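Local coordinates for methylornithine synthase PylB (Methanosarcina barkeri, PDB 3T7V), which catalyses the radical isomerization of L-lysine to (3R)-3-methyl-D-ornithine in pyrrolysine biosynthesis, using a [4Fe-4S] cluster and S-adenosylmethionine, at residues A[276-284]-A[307-315]; A[76-84]-A[239-247]. One frame throughout, in Å; residues are numbered along the deposited sequence.

Contact 1: A[276-284]-A[307-315]. With MD0 (5-amino-D-isoleucine), chain D; SAM (S-adenosylmethionine), chain C.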
# COMPACT_ATOMS: atom_id res chain seq x y z
N ALA A 276 0.20 6.24 4.11
CA ALA A 276 1.24 7.18 3.76
C ALA A 276 2.52 6.30 3.63
O ALA A 276 3.11 5.89 4.66
CB ALA A 276 1.38 8.21 4.89
N SER A 277 2.92 5.98 2.41
CA SER A 277 4.09 5.13 2.15
C SER A 277 5.41 5.89 2.18
O SER A 277 5.55 6.92 1.52
CB SER A 277 3.96 4.45 0.76
OG SER A 277 5.16 3.71 0.48
N LEU A 278 6.39 5.36 2.92
CA LEU A 278 7.74 5.97 2.94
C LEU A 278 8.50 5.65 1.62
O LEU A 278 9.54 6.22 1.35
CB LEU A 278 8.54 5.35 4.06
CG LEU A 278 8.06 5.56 5.51
CD1 LEU A 278 9.14 5.17 6.52
CD2 LEU A 278 7.59 6.96 5.79
N ASP A 279 7.97 4.69 0.83
CA ASP A 279 8.73 4.21 -0.33
C ASP A 279 8.83 5.25 -1.47
O ASP A 279 9.70 5.13 -2.35
CB ASP A 279 7.99 2.96 -0.87
CG ASP A 279 8.88 1.96 -1.59
OD1 ASP A 279 10.11 1.92 -1.42
OD2 ASP A 279 8.24 1.10 -2.27
N LEU A 280 7.97 6.26 -1.42
CA LEU A 280 7.88 7.20 -2.54
C LEU A 280 8.69 8.50 -2.33
O LEU A 280 9.30 9.03 -3.28
CB LEU A 280 6.42 7.61 -2.72
CG LEU A 280 5.64 6.27 -2.89
CD1 LEU A 280 4.23 6.34 -2.42
CD2 LEU A 280 5.95 5.65 -4.27
N GLU A 281 8.73 9.01 -1.08
CA GLU A 281 9.33 10.31 -0.75
C GLU A 281 9.87 10.30 0.70
O GLU A 281 10.23 11.36 1.27
CB GLU A 281 8.30 11.45 -0.99
CG GLU A 281 8.14 11.93 -2.43
CD GLU A 281 7.33 13.25 -2.54
OE1 GLU A 281 6.20 13.39 -1.97
OE2 GLU A 281 7.84 14.18 -3.21
N GLY A 282 9.93 9.11 1.32
CA GLY A 282 10.45 8.98 2.70
C GLY A 282 9.61 9.69 3.75
O GLY A 282 8.44 9.93 3.57
N ILE A 283 10.28 9.94 4.88
CA ILE A 283 9.62 10.57 6.02
C ILE A 283 9.09 11.98 5.69
O ILE A 283 8.00 12.33 6.08
CB ILE A 283 10.51 10.45 7.30
CG1 ILE A 283 10.55 8.94 7.68
CG2 ILE A 283 9.83 11.21 8.43
CD1 ILE A 283 11.57 8.48 8.71
N ASP A 284 9.83 12.76 4.91
CA ASP A 284 9.26 14.08 4.55
C ASP A 284 7.96 13.90 3.75
O ASP A 284 6.95 14.63 3.91
CB ASP A 284 10.25 14.90 3.69
CG ASP A 284 11.55 15.27 4.43
OD1 ASP A 284 11.56 15.30 5.70
OD2 ASP A 284 12.56 15.57 3.75
N LEU A 307 17.00 -4.74 3.91
CA LEU A 307 15.84 -5.15 3.07
C LEU A 307 15.43 -4.02 2.16
O LEU A 307 15.64 -2.84 2.45
CB LEU A 307 14.61 -5.53 3.92
CG LEU A 307 14.81 -6.80 4.80
CD1 LEU A 307 13.58 -7.06 5.64
CD2 LEU A 307 15.13 -8.00 3.93
N GLU A 308 14.78 -4.37 1.07
CA GLU A 308 14.39 -3.34 0.04
C GLU A 308 12.92 -2.93 0.19
O GLU A 308 12.08 -3.62 0.82
CB GLU A 308 14.63 -3.96 -1.36
CG GLU A 308 16.18 -4.07 -1.54
CD GLU A 308 16.72 -4.72 -2.74
OE1 GLU A 308 15.95 -4.96 -3.68
OE2 GLU A 308 17.98 -4.96 -2.72
N GLY A 309 12.62 -1.74 -0.32
CA GLY A 309 11.23 -1.34 -0.63
C GLY A 309 10.93 -1.85 -2.05
O GLY A 309 11.64 -2.67 -2.62
N VAL A 310 9.89 -1.31 -2.65
CA VAL A 310 9.50 -1.70 -4.05
C VAL A 310 9.83 -0.59 -5.03
O VAL A 310 10.48 -0.87 -6.08
CB VAL A 310 7.98 -2.07 -4.16
CG1 VAL A 310 7.67 -2.48 -5.61
CG2 VAL A 310 7.71 -3.22 -3.16
N ALA A 311 9.43 0.63 -4.72
CA ALA A 311 9.75 1.79 -5.58
C ALA A 311 11.14 2.33 -5.25
O ALA A 311 11.84 2.86 -6.13
CB ALA A 311 8.67 2.84 -5.46
N ASN A 312 11.53 2.25 -3.95
CA ASN A 312 12.94 2.56 -3.57
C ASN A 312 13.36 3.98 -3.99
O ASN A 312 14.36 4.14 -4.66
CB ASN A 312 13.95 1.47 -4.06
CG ASN A 312 13.67 0.13 -3.46
OD1 ASN A 312 13.33 -0.83 -4.20
ND2 ASN A 312 13.74 0.05 -2.18
N TYR A 313 12.60 4.99 -3.53
CA TYR A 313 12.97 6.39 -3.88
C TYR A 313 14.38 6.73 -3.39
O TYR A 313 15.04 7.60 -4.00
CB TYR A 313 11.98 7.40 -3.28
CG TYR A 313 12.37 7.81 -1.88
CD1 TYR A 313 13.07 9.02 -1.67
CD2 TYR A 313 12.12 7.00 -0.75
CE1 TYR A 313 13.50 9.39 -0.40
CE2 TYR A 313 12.54 7.35 0.52
CZ TYR A 313 13.27 8.53 0.68
OH TYR A 313 13.72 8.87 1.93
N ASP A 314 14.85 6.04 -2.32
CA ASP A 314 16.10 6.26 -1.65
C ASP A 314 17.22 5.31 -2.07
O ASP A 314 18.21 5.19 -1.35
CB ASP A 314 15.85 6.20 -0.12
CG ASP A 314 15.09 4.92 0.34
OD1 ASP A 314 14.62 4.10 -0.52
OD2 ASP A 314 14.88 4.81 1.56
N ARG A 315 17.09 4.69 -3.24
CA ARG A 315 18.06 3.71 -3.78
C ARG A 315 19.43 4.32 -3.89
O ARG A 315 20.41 3.63 -3.63
CB ARG A 315 17.59 3.20 -5.17
CG ARG A 315 18.37 2.04 -5.83
CD ARG A 315 17.75 1.68 -7.19
NE ARG A 315 16.64 0.72 -7.04
CZ ARG A 315 16.78 -0.50 -6.50
NH1 ARG A 315 17.96 -0.96 -6.07
NH2 ARG A 315 15.72 -1.29 -6.40
C MD0 D . 4.56 0.12 0.69
N MD0 D . 6.76 -0.58 -0.08
O MD0 D . 3.69 0.00 1.58
CA MD0 D . 5.45 -1.04 0.38
CB MD0 D . 4.79 -1.96 -0.70
CD MD0 D . 3.04 -3.85 -0.79
NE MD0 D . 1.86 -4.38 -0.11
CG MD0 D . 3.51 -2.59 -0.08
CG2 MD0 D . 4.44 -1.23 -2.02
OXT MD0 D . 4.73 1.16 0.05
N SAM C . 4.36 -9.10 -6.49
CA SAM C . 3.18 -8.84 -5.80
C SAM C . 2.20 -8.02 -6.53
O SAM C . 2.49 -7.53 -7.64
OXT SAM C . 1.02 -7.94 -6.03
CB SAM C . 3.33 -7.91 -4.82
CG SAM C . 4.17 -6.71 -4.99
SD SAM C . 3.25 -5.16 -4.60
CE SAM C . 4.15 -4.57 -3.19
C5' SAM C . 3.86 -4.07 -5.87
C4' SAM C . 3.01 -3.07 -6.15
O4' SAM C . 4.16 -2.08 -5.76
C3' SAM C . 2.51 -3.00 -7.37
O3' SAM C . 1.20 -3.38 -6.94
C2' SAM C . 2.56 -1.47 -7.37
O2' SAM C . 1.31 -0.84 -6.95
C1' SAM C . 3.74 -0.95 -6.53
N9 SAM C . 4.92 -0.65 -7.43
C8 SAM C . 5.73 -1.50 -8.14
N7 SAM C . 6.60 -0.79 -8.84
C5 SAM C . 6.36 0.54 -8.58
C6 SAM C . 6.91 1.73 -9.09
N6 SAM C . 7.89 1.74 -9.99
N1 SAM C . 6.47 2.90 -8.59
C2 SAM C . 5.45 2.95 -7.68
N3 SAM C . 4.82 1.83 -7.25
C4 SAM C . 5.31 0.63 -7.70
O HOH W 1 12.94 9.05 4.94
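Gly-309 brings its CA to 3.5 Å from Asp-279 OD1, so close that a CB on this residue would collide with the carboxylate. The site is the mouth of the TIM barrel of this radical SAM enzyme, where strand 275-277 passes into helix 278-291 and the loop 307-315 folds over the bound product and cofactor. From here three successive amides converge on Asp-279, whose chi1 of -152° swings CG to the far side from the backbone N and extends the carboxylate to the loop. Val-310 N meets Asp-279 OD2 on its syn side at 2.9 Å, close to the carboxylate plane, while the two methyls of Val-310 spread between guests: CG1 faces C8 of S-adenosylmethionine, and CG2 the CG2 methyl of 5-amino-D-isoleucine. Ala-311 N reaches Asp-279 OD2 from the other face, at 2.8 Å and nearly straight (169°), and Ala-311 CB fills in against Leu-280 CD2. Asn-312 N binds Asp-279 OD1 from above the plane. OD2 also accepts a weak bond from the ligand's N, Arg-322 bridges OD1, and Ser-277 OG caps the helix by accepting from Asp-279 N while donating to the ligand's OXT at 2.6 Å. One carboxylate thereby ties loop, helix start and product together. Tyr-313 closes the series with its N bonded to Asp-279 O at 3.1 Å. Its ring lies with one face against the Glu-281–Gly-282 peptide, Gly-282 N standing 3.2 Å above the ring plane. Beyond the ring, a single water links Tyr-313 OH to Ile-283 N, from which it accepts at 2.8 Å.

Contact 2: A[76-84]-A[239-247]; sequences SFCYYNCRN and FLPQEGTPL. With SAM (S-adenosylmethionine), chain C; SF4 (iron/sulfur cluster), chain B.
Tyr-79, Ser-76 and Phe-77 carry most of the surface by which the cluster-binding loop 76-84 meets loop 239-247. This is the end of the CxxxCxxC motif of radical SAM enzymes, and Cys-78 SG ligates FE3 of the cluster at 2.3 Å. Tyr-79 turns the CD1 edge of its ring to Glu-243 O (3.4 Å), while the Gln-242 side chain crosses that of Tyr-79, ring and amide planes 75° apart, and its NE2 donates to Ala-311 O. Ser-76 contributes mainly its carbonyl: Thr-245 CB and Pro-246 CD lie against Ser-76 O, which accepts a weak bond from Leu-247 N; Ser-76 OG bonds Lys-180 O. In Phe-77, CG sits between backbone N and carbonyl carbon (chi1 53°), which sets ring atom CD1 3.5 Å from adenine N7 of S-adenosylmethionine. Phe-77 CB packs on Phe-239 CE1 (3.6 Å). Asn-84 ND2 donates twice, to Tyr-79 O in its own loop at 2.9 Å and, across the contact, to Glu-243 O at 3.1 Å. Cut back to alanine, this position would probably leave both carbonyls without this donor and let the 242-245 turn shift against Tyr-79. Adenine N6 donates to Leu-240 O and weakly to Phe-77 O, and N1 accepts from Leu-240 N. Since main-chain groups of both loops read its polar edge, adenine recognition probably depends on how the loops are set against each other, beside one of the three cluster-binding cysteines.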
# COMPACT_ATOMS: atom_id res chain seq x y z
N SER A 76 5.32 -3.91 -16.48
CA SER A 76 6.16 -2.94 -17.23
C SER A 76 6.76 -1.83 -16.35
O SER A 76 7.70 -1.17 -16.73
CB SER A 76 5.39 -2.38 -18.39
OG SER A 76 4.28 -1.75 -17.90
N PHE A 77 6.14 -1.63 -15.20
CA PHE A 77 6.48 -0.52 -14.29
C PHE A 77 7.48 -0.95 -13.18
O PHE A 77 8.01 -0.07 -12.47
CB PHE A 77 5.19 0.03 -13.59
CG PHE A 77 4.36 -1.00 -12.93
CD1 PHE A 77 4.60 -1.38 -11.59
CD2 PHE A 77 3.34 -1.65 -13.64
CE1 PHE A 77 3.83 -2.39 -11.02
CE2 PHE A 77 2.49 -2.57 -13.04
CZ PHE A 77 2.79 -2.99 -11.71
N CYS A 78 7.64 -2.29 -12.96
CA CYS A 78 8.26 -2.71 -11.73
C CYS A 78 9.71 -3.11 -11.93
O CYS A 78 10.04 -3.87 -12.84
CB CYS A 78 7.49 -3.95 -11.24
SG CYS A 78 8.13 -4.54 -9.65
N TYR A 79 10.58 -2.60 -11.06
CA TYR A 79 12.02 -2.94 -11.16
C TYR A 79 12.24 -4.46 -11.08
O TYR A 79 13.25 -4.95 -11.61
CB TYR A 79 12.70 -2.30 -9.96
CG TYR A 79 14.22 -2.42 -9.95
CD1 TYR A 79 15.00 -1.71 -10.91
CD2 TYR A 79 14.83 -3.25 -9.05
CE1 TYR A 79 16.41 -1.83 -10.88
CE2 TYR A 79 16.22 -3.33 -8.99
CZ TYR A 79 16.97 -2.62 -9.91
OH TYR A 79 18.35 -2.73 -9.85
N TYR A 80 11.37 -5.20 -10.38
CA TYR A 80 11.63 -6.59 -10.11
C TYR A 80 11.01 -7.49 -11.16
O TYR A 80 11.09 -8.70 -11.05
CB TYR A 80 11.10 -6.91 -8.67
CG TYR A 80 11.81 -6.09 -7.65
CD1 TYR A 80 11.28 -4.89 -7.20
CD2 TYR A 80 13.00 -6.51 -7.12
CE1 TYR A 80 11.94 -4.09 -6.29
CE2 TYR A 80 13.68 -5.68 -6.19
CZ TYR A 80 13.10 -4.46 -5.80
OH TYR A 80 13.87 -3.75 -4.88
N ASN A 81 10.49 -6.93 -12.26
CA ASN A 81 9.97 -7.80 -13.33
C ASN A 81 11.02 -8.78 -13.82
O ASN A 81 12.21 -8.46 -13.79
CB ASN A 81 9.23 -7.02 -14.37
CG ASN A 81 10.13 -6.62 -15.41
OD1 ASN A 81 10.36 -7.42 -16.38
ND2 ASN A 81 10.66 -5.45 -15.29
N CYS A 82 10.56 -9.92 -14.27
CA CYS A 82 11.45 -11.02 -14.56
C CYS A 82 12.46 -10.75 -15.68
O CYS A 82 13.53 -11.44 -15.69
CB CYS A 82 10.63 -12.22 -14.85
SG CYS A 82 9.76 -12.25 -16.38
N ARG A 83 12.17 -9.78 -16.53
CA ARG A 83 13.11 -9.48 -17.66
C ARG A 83 14.25 -8.62 -17.15
O ARG A 83 15.25 -8.46 -17.89
CB ARG A 83 12.38 -8.70 -18.75
CG ARG A 83 11.21 -9.51 -19.30
CD ARG A 83 11.70 -10.75 -19.98
NE ARG A 83 10.56 -11.52 -20.50
CZ ARG A 83 9.83 -11.17 -21.56
NH1 ARG A 83 10.12 -10.05 -22.24
NH2 ARG A 83 8.81 -11.96 -21.96
N ASN A 84 14.18 -8.04 -15.93
CA ASN A 84 15.22 -7.12 -15.47
C ASN A 84 16.36 -7.91 -14.83
O ASN A 84 16.10 -8.74 -13.94
CB ASN A 84 14.64 -6.07 -14.50
CG ASN A 84 15.38 -4.78 -14.52
OD1 ASN A 84 16.35 -4.60 -15.31
ND2 ASN A 84 14.98 -3.85 -13.70
N PHE A 239 3.86 6.59 -9.45
CA PHE A 239 4.80 5.77 -10.22
C PHE A 239 6.17 6.43 -10.25
O PHE A 239 6.33 7.58 -10.69
CB PHE A 239 4.23 5.62 -11.63
CG PHE A 239 5.15 4.95 -12.59
CD1 PHE A 239 5.86 3.78 -12.24
CD2 PHE A 239 5.40 5.55 -13.79
CE1 PHE A 239 6.74 3.21 -13.15
CE2 PHE A 239 6.31 4.97 -14.68
CZ PHE A 239 6.95 3.78 -14.34
N LEU A 240 7.16 5.66 -9.81
CA LEU A 240 8.58 6.14 -9.95
C LEU A 240 9.17 5.27 -11.03
O LEU A 240 9.36 4.05 -10.82
CB LEU A 240 9.29 5.83 -8.62
CG LEU A 240 8.82 6.64 -7.39
CD1 LEU A 240 9.83 6.54 -6.19
CD2 LEU A 240 8.49 8.11 -7.67
N PRO A 241 9.55 5.82 -12.18
CA PRO A 241 10.12 4.96 -13.30
C PRO A 241 11.44 4.34 -12.81
O PRO A 241 12.24 4.96 -12.04
CB PRO A 241 10.41 6.01 -14.43
CG PRO A 241 9.33 7.03 -14.15
CD PRO A 241 9.32 7.22 -12.61
N GLN A 242 11.60 3.08 -13.21
CA GLN A 242 12.71 2.28 -12.67
C GLN A 242 13.68 1.92 -13.82
O GLN A 242 13.28 1.56 -14.92
CB GLN A 242 12.14 0.93 -12.12
CG GLN A 242 11.16 1.17 -10.95
CD GLN A 242 11.86 1.70 -9.69
OE1 GLN A 242 12.97 1.26 -9.32
NE2 GLN A 242 11.18 2.57 -8.92
N GLU A 243 14.95 1.84 -13.47
CA GLU A 243 16.03 1.47 -14.43
C GLU A 243 15.80 0.05 -14.95
O GLU A 243 15.45 -0.86 -14.19
CB GLU A 243 17.39 1.61 -13.69
CG GLU A 243 18.56 1.19 -14.56
CD GLU A 243 19.91 1.37 -13.89
OE1 GLU A 243 20.19 0.70 -12.87
OE2 GLU A 243 20.71 2.16 -14.41
N GLY A 244 15.92 -0.14 -16.28
CA GLY A 244 15.91 -1.46 -16.80
C GLY A 244 14.54 -1.96 -17.14
O GLY A 244 14.41 -3.07 -17.61
N THR A 245 13.51 -1.11 -16.92
CA THR A 245 12.14 -1.56 -17.25
C THR A 245 11.64 -0.89 -18.54
O THR A 245 12.20 0.15 -18.94
CB THR A 245 11.14 -1.15 -16.13
OG1 THR A 245 11.07 0.28 -16.05
CG2 THR A 245 11.63 -1.81 -14.79
N PRO A 246 10.52 -1.38 -19.07
CA PRO A 246 9.98 -0.78 -20.31
C PRO A 246 9.58 0.65 -20.10
O PRO A 246 9.58 1.43 -21.05
CB PRO A 246 8.74 -1.67 -20.61
CG PRO A 246 9.17 -3.03 -20.08
CD PRO A 246 9.90 -2.70 -18.80
N LEU A 247 9.27 1.04 -18.86
CA LEU A 247 8.86 2.41 -18.56
C LEU A 247 9.95 3.32 -18.00
O LEU A 247 9.66 4.39 -17.44
CB LEU A 247 7.65 2.40 -17.62
CG LEU A 247 6.39 1.85 -18.30
CD1 LEU A 247 5.23 1.76 -17.32
CD2 LEU A 247 5.98 2.79 -19.48
N SAM C . 4.36 -9.10 -6.49
CA SAM C . 3.18 -8.84 -5.80
C SAM C . 2.20 -8.02 -6.53
O SAM C . 2.49 -7.53 -7.64
OXT SAM C . 1.02 -7.94 -6.03
CB SAM C . 3.33 -7.91 -4.82
CG SAM C . 4.17 -6.71 -4.99
SD SAM C . 3.25 -5.16 -4.60
CE SAM C . 4.15 -4.57 -3.19
C5' SAM C . 3.86 -4.07 -5.87
C4' SAM C . 3.01 -3.07 -6.15
O4' SAM C . 4.16 -2.08 -5.76
C3' SAM C . 2.51 -3.00 -7.37
O3' SAM C . 1.20 -3.38 -6.94
C2' SAM C . 2.56 -1.47 -7.37
O2' SAM C . 1.31 -0.84 -6.95
C1' SAM C . 3.74 -0.95 -6.53
N9 SAM C . 4.92 -0.65 -7.43
C8 SAM C . 5.73 -1.50 -8.14
N7 SAM C . 6.60 -0.79 -8.84
C5 SAM C . 6.36 0.54 -8.58
C6 SAM C . 6.91 1.73 -9.09
N6 SAM C . 7.89 1.74 -9.99
N1 SAM C . 6.47 2.90 -8.59
C2 SAM C . 5.45 2.95 -7.68
N3 SAM C . 4.82 1.83 -7.25
C4 SAM C . 5.31 0.63 -7.70
FE1 SF4 B . 4.61 -7.70 -8.15
FE2 SF4 B . 6.38 -9.01 -9.87
FE3 SF4 B . 6.71 -6.38 -9.52
FE4 SF4 B . 4.65 -7.25 -10.92
S1 SF4 B . 6.82 -7.54 -11.49
S2 SF4 B . 4.58 -5.68 -9.29
S3 SF4 B . 4.07 -9.16 -9.91
S4 SF4 B . 6.98 -7.95 -7.94
O HOH W 2 9.41 1.59 -14.33
O HOH W 3 19.60 -2.21 -12.35
O HOH W 4 12.66 -5.11 -17.48

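In the fold
Both contacts are largely buried and both touch S-adenosylmethionine, yet contact 1 lies deeper, its centre about 11 Å from the centre of the chain, that of contact 2 about 18 Å. Contact 1 pairs a strand-to-helix junction with a loop and relies on one carboxylate gripped by main-chain amides; contact 2 joins two loops, 155 residues apart, through aromatic edges, carbonyl contacts, waters and a side-chain amide, with an exposed rim at Glu-243, Gly-244 and Pro-246. Loop 307-315 connects them: Ala-311 O accepts from Gln-242 NE2, Glu-308 OE1 probably bonds Tyr-80 OH, and Arg-315 makes a cation-pi contact with Tyr-79. Contact 1 touches product and adenine, contact 2 the cluster and adenine's polar edge.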